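Local atomic coordinates of hypothetical protein PurS (Thermus thermophilus, PDB entry 2DGB), a protein that is a small alpha+beta protein of the PurS family, built on a three-stranded antiparallel sheet and assembled with a second copy of itself. Residues 2-7 with 48-53; 7-12 with 76-81. One frame throughout, in Å; residues are numbered along the deposited sequence.

Contact 1: residues 2-7 with 48-53; sequences PRYQAT and FPAENL
Tyr4 shows how one aromatic side chain can fasten the end of a strand to the turn that leads out of its neighbour. Its CB lies over one face of the Phe48 ring, 4.1 Å from CE2, while Ala6 CB meets the edge of that same ring at CE2, 3.8 Å away. With CG beside the backbone N and anti to the carbonyl carbon (chi1 -55°), the phenol runs along the departing chain. Tyr4 CD2 rests against Ala50 CB at 3.7 Å. One atom further, CE2 meets that methyl and, at the ring edge and in plane, Ala50 O, 3.5 Å off. Across the ring, CE1 touches Leu53 CD1 at 3.9 Å, and the leucine side chain slants past the phenol. CZ then approaches the backbone of Asn52, 3.6 Å from its C, and the hydroxyl ends beside the peptide joining Asn52 to Leu53 without hydrogen-bonding to it. The backbones beneath pair antiparallel: Tyr4 and Phe48 exchange two hydrogen bonds, and Ala50 N extends the ladder by donating to Pro2 O at 3.0 Å. Asn52 takes the N-cap position, its OD1 accepting from Glu55 N at the start of helix 53-67. That helix packs on this face, Ala56 touching Tyr4 and Ala50, and Met63 touching Phe48; strand 73-83 flanks strand 3-12 on its other edge.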
# COMPACT_ATOMS: atom_id res chain seq x y z
N PRO A 2 0.78 -21.82 -12.10
CA PRO A 2 2.03 -21.43 -11.39
C PRO A 2 1.73 -20.51 -10.21
O PRO A 2 0.57 -20.34 -9.84
CB PRO A 2 2.92 -20.75 -12.42
CG PRO A 2 1.90 -20.24 -13.41
CD PRO A 2 0.81 -21.32 -13.48
N ARG A 3 2.77 -19.92 -9.63
CA ARG A 3 2.60 -19.02 -8.49
C ARG A 3 2.75 -17.55 -8.88
O ARG A 3 3.54 -17.21 -9.76
CB ARG A 3 3.62 -19.36 -7.40
CG ARG A 3 3.37 -20.66 -6.65
CD ARG A 3 4.20 -20.66 -5.38
NE ARG A 3 5.54 -20.18 -5.68
CZ ARG A 3 6.32 -19.52 -4.84
NH1 ARG A 3 5.91 -19.23 -3.61
NH2 ARG A 3 7.51 -19.11 -5.25
N TYR A 4 2.01 -16.68 -8.20
CA TYR A 4 2.04 -15.24 -8.47
C TYR A 4 2.01 -14.41 -7.19
O TYR A 4 1.59 -14.87 -6.14
CB TYR A 4 0.81 -14.85 -9.31
CG TYR A 4 0.67 -15.63 -10.60
CD1 TYR A 4 1.18 -15.14 -11.80
CD2 TYR A 4 0.06 -16.89 -10.61
CE1 TYR A 4 1.09 -15.87 -12.98
CE2 TYR A 4 -0.03 -17.63 -11.78
CZ TYR A 4 0.49 -17.12 -12.96
OH TYR A 4 0.42 -17.87 -14.11
N GLN A 5 2.45 -13.17 -7.29
CA GLN A 5 2.41 -12.27 -6.15
C GLN A 5 1.72 -11.01 -6.62
O GLN A 5 2.14 -10.38 -7.59
CB GLN A 5 3.80 -11.93 -5.62
CG GLN A 5 3.73 -11.05 -4.37
CD GLN A 5 5.08 -10.53 -3.93
OE1 GLN A 5 6.03 -11.29 -3.76
NE2 GLN A 5 5.17 -9.22 -3.73
N ALA A 6 0.64 -10.66 -5.94
CA ALA A 6 -0.13 -9.48 -6.28
C ALA A 6 0.07 -8.42 -5.21
O ALA A 6 0.09 -8.73 -4.02
CB ALA A 6 -1.61 -9.83 -6.40
N THR A 7 0.25 -7.18 -5.65
CA THR A 7 0.40 -6.06 -4.73
C THR A 7 -0.92 -5.30 -4.79
O THR A 7 -1.19 -4.56 -5.75
CB THR A 7 1.54 -5.12 -5.15
OG1 THR A 7 2.78 -5.84 -5.16
CG2 THR A 7 1.67 -3.96 -4.16
N PHE A 48 -0.11 -16.37 -4.33
CA PHE A 48 -1.18 -17.32 -4.55
C PHE A 48 -1.02 -18.03 -5.90
O PHE A 48 -0.31 -17.54 -6.77
CB PHE A 48 -2.51 -16.58 -4.52
CG PHE A 48 -2.69 -15.63 -5.67
CD1 PHE A 48 -3.49 -15.97 -6.76
CD2 PHE A 48 -2.02 -14.40 -5.69
CE1 PHE A 48 -3.62 -15.10 -7.85
CE2 PHE A 48 -2.15 -13.53 -6.77
CZ PHE A 48 -2.96 -13.88 -7.85
N PRO A 49 -1.72 -19.16 -6.09
CA PRO A 49 -1.66 -19.95 -7.33
C PRO A 49 -2.72 -19.58 -8.36
O PRO A 49 -3.80 -19.08 -8.01
CB PRO A 49 -1.85 -21.37 -6.82
CG PRO A 49 -2.92 -21.17 -5.79
CD PRO A 49 -2.43 -19.92 -5.04
N ALA A 50 -2.42 -19.86 -9.62
CA ALA A 50 -3.35 -19.59 -10.72
C ALA A 50 -2.90 -20.35 -11.97
O ALA A 50 -1.72 -20.63 -12.14
CB ALA A 50 -3.41 -18.09 -11.00
N GLU A 51 -3.85 -20.66 -12.85
CA GLU A 51 -3.55 -21.40 -14.07
C GLU A 51 -2.63 -20.63 -15.01
O GLU A 51 -1.74 -21.21 -15.64
CB GLU A 51 -4.85 -21.74 -14.80
CG GLU A 51 -5.69 -22.83 -14.15
CD GLU A 51 -5.16 -24.22 -14.45
OE1 GLU A 51 -4.75 -24.47 -15.61
OE2 GLU A 51 -5.16 -25.08 -13.53
N ASN A 52 -2.85 -19.32 -15.09
CA ASN A 52 -2.05 -18.47 -15.95
C ASN A 52 -2.13 -17.03 -15.48
O ASN A 52 -2.84 -16.72 -14.53
CB ASN A 52 -2.54 -18.58 -17.39
CG ASN A 52 -4.02 -18.27 -17.52
OD1 ASN A 52 -4.47 -17.15 -17.26
ND2 ASN A 52 -4.79 -19.28 -17.92
N LEU A 53 -1.40 -16.15 -16.16
CA LEU A 53 -1.38 -14.74 -15.80
C LEU A 53 -2.75 -14.09 -15.87
O LEU A 53 -3.10 -13.28 -15.01
CB LEU A 53 -0.41 -13.97 -16.70
CG LEU A 53 -0.16 -12.52 -16.29
CD1 LEU A 53 0.55 -12.51 -14.94
CD2 LEU A 53 0.69 -11.82 -17.34

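Contact 2: residues 7-12 with 76-81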
# COMPACT_ATOMS: atom_id res chain seq x y z
N THR A 7 0.25 -7.18 -5.65
CA THR A 7 0.40 -6.06 -4.73
C THR A 7 -0.92 -5.30 -4.79
O THR A 7 -1.19 -4.56 -5.75
CB THR A 7 1.54 -5.12 -5.15
OG1 THR A 7 2.78 -5.84 -5.16
CG2 THR A 7 1.67 -3.96 -4.16
N LEU A 8 -1.75 -5.51 -3.78
CA LEU A 8 -3.06 -4.87 -3.71
C LEU A 8 -3.13 -3.73 -2.72
O LEU A 8 -2.79 -3.89 -1.54
CB LEU A 8 -4.13 -5.90 -3.33
CG LEU A 8 -4.73 -6.81 -4.40
CD1 LEU A 8 -5.31 -8.05 -3.74
CD2 LEU A 8 -5.80 -6.06 -5.18
N LEU A 9 -3.58 -2.57 -3.19
CA LEU A 9 -3.72 -1.42 -2.32
C LEU A 9 -5.21 -1.31 -1.98
O LEU A 9 -6.06 -1.43 -2.86
CB LEU A 9 -3.27 -0.15 -3.05
CG LEU A 9 -1.84 -0.11 -3.56
CD1 LEU A 9 -1.58 1.25 -4.19
CD2 LEU A 9 -0.86 -0.36 -2.41
N ILE A 10 -5.52 -1.12 -0.70
CA ILE A 10 -6.90 -0.97 -0.27
C ILE A 10 -6.95 0.35 0.47
O ILE A 10 -6.40 0.49 1.57
CB ILE A 10 -7.35 -2.15 0.63
CG1 ILE A 10 -7.31 -3.45 -0.18
CG2 ILE A 10 -8.75 -1.90 1.15
CD1 ILE A 10 -7.67 -4.71 0.60
N GLU A 11 -7.58 1.34 -0.14
CA GLU A 11 -7.64 2.66 0.46
C GLU A 11 -9.08 3.14 0.61
O GLU A 11 -10.00 2.60 -0.00
CB GLU A 11 -6.84 3.63 -0.41
CG GLU A 11 -5.52 3.04 -0.93
CD GLU A 11 -4.67 4.02 -1.72
OE1 GLU A 11 -5.24 4.87 -2.44
OE2 GLU A 11 -3.43 3.94 -1.63
N LEU A 12 -9.24 4.17 1.44
CA LEU A 12 -10.54 4.77 1.70
C LEU A 12 -10.98 5.60 0.51
O LEU A 12 -10.16 6.24 -0.13
CB LEU A 12 -10.44 5.68 2.92
CG LEU A 12 -9.91 5.02 4.19
CD1 LEU A 12 -9.64 6.08 5.25
CD2 LEU A 12 -10.91 4.00 4.68
N ALA A 76 -6.95 -1.47 -5.63
CA ALA A 76 -6.22 -1.26 -6.87
C ALA A 76 -5.10 -2.29 -6.95
O ALA A 76 -4.32 -2.44 -6.01
CB ALA A 76 -5.64 0.15 -6.90
N LEU A 77 -5.04 -3.00 -8.07
CA LEU A 77 -3.98 -3.99 -8.27
C LEU A 77 -2.77 -3.19 -8.75
O LEU A 77 -2.66 -2.87 -9.94
CB LEU A 77 -4.40 -5.03 -9.31
CG LEU A 77 -3.41 -6.17 -9.58
CD1 LEU A 77 -2.98 -6.82 -8.26
CD2 LEU A 77 -4.06 -7.20 -10.50
N GLU A 78 -1.89 -2.85 -7.82
CA GLU A 78 -0.70 -2.06 -8.12
C GLU A 78 0.34 -2.79 -8.96
O GLU A 78 1.03 -2.18 -9.78
CB GLU A 78 -0.08 -1.57 -6.81
CG GLU A 78 1.11 -0.64 -6.98
CD GLU A 78 0.75 0.66 -7.67
OE1 GLU A 78 -0.43 1.08 -7.57
OE2 GLU A 78 1.64 1.26 -8.30
N ALA A 79 0.47 -4.10 -8.75
CA ALA A 79 1.43 -4.91 -9.50
C ALA A 79 1.06 -6.38 -9.42
O ALA A 79 0.29 -6.79 -8.55
CB ALA A 79 2.84 -4.69 -8.95
N LEU A 80 1.62 -7.17 -10.33
CA LEU A 80 1.36 -8.61 -10.38
C LEU A 80 2.52 -9.27 -11.12
O LEU A 80 2.83 -8.92 -12.26
CB LEU A 80 0.05 -8.90 -11.11
CG LEU A 80 -0.33 -10.38 -11.25
CD1 LEU A 80 -0.71 -10.94 -9.89
CD2 LEU A 80 -1.49 -10.52 -12.22
N LYS A 81 3.16 -10.23 -10.47
CA LYS A 81 4.28 -10.92 -11.10
C LYS A 81 4.26 -12.40 -10.83
O LYS A 81 3.78 -12.85 -9.79
CB LYS A 81 5.61 -10.34 -10.61
CG LYS A 81 5.73 -10.28 -9.11
CD LYS A 81 7.09 -9.74 -8.68
CE LYS A 81 8.21 -10.71 -9.05
NZ LYS A 81 9.55 -10.26 -8.56
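Thr7 faces two residues at once, Glu78 and Ala79, in a classic beta bulge, a standard way of inserting one extra residue into an antiparallel strand. Thr7 O takes a hydrogen bond from Glu78 N at 2.8 Å and a weak second one from Ala79 N at 3.5 Å. In return, Thr7 N donates to Ala79 O over 2.9 Å, from above the carbonyl plane. The extra residue departs from extended geometry, with psi of -34° at Glu78, and its CB therefore comes in close to Thr7 O, 3.4 Å away. Here the Thr7 and Glu78 side chains lie alongside one another and point the same way, the methyl CG2 of Thr7 being 4.0 Å from Glu78 CB. Glu78 sends CG anti to its own N (chi1 -176°) and then bends at chi2 (63°), which carries OE1 to the methyl CD1 of Leu9 at 3.6 Å.

Beyond the bulge, regular pairing resumes: Leu9 and Ala76 are a hydrogen-bonded pair, joined in both directions. One step outward, strand 37-49 supports the central strand from its other edge, where Glu45 OE1 is hydrogen-bonded to Thr7 OG1 and Val43 packs on Leu9. The second subunit comes up to the face of the sheet that carries Thr7 and Leu9, where Leu9 packs on its own counterpart and OE2 of Glu78 comes close to OE2 of Glu78 of that subunit, a proximity that could raise the proton affinity of either carboxylate. The side chains of Leu8 and Leu77 lie on the other face of the sheet, where Ala60 and Glu57 of helix 53-67 touch Leu77; Leu8 CG stands 4.2 Å from Leu77 CD1, and the same CD1 methyl lies 3.8 Å from Thr7 O.

The chain starts in the strand that both contacts use. From 2-7 it continues without a break into 7-12, with Thr7 belonging to both. Helix 19-30 and strand 37-49 follow, and on reaching 48-53 the chain closes the first loop at contact 1. Helix 53-67 then leads to strand 73-83, where contact 2 closes the longer loop. Because 7-12 lies inside the first loop and 76-81 beyond it, the two closures cross. Together they place strand 3-12 between 37-49 and 73-83. Contact 1 holds its beginning, contact 2 its middle, and a probable hydrogen bond from Gln5 N to Lys81 O bridges them.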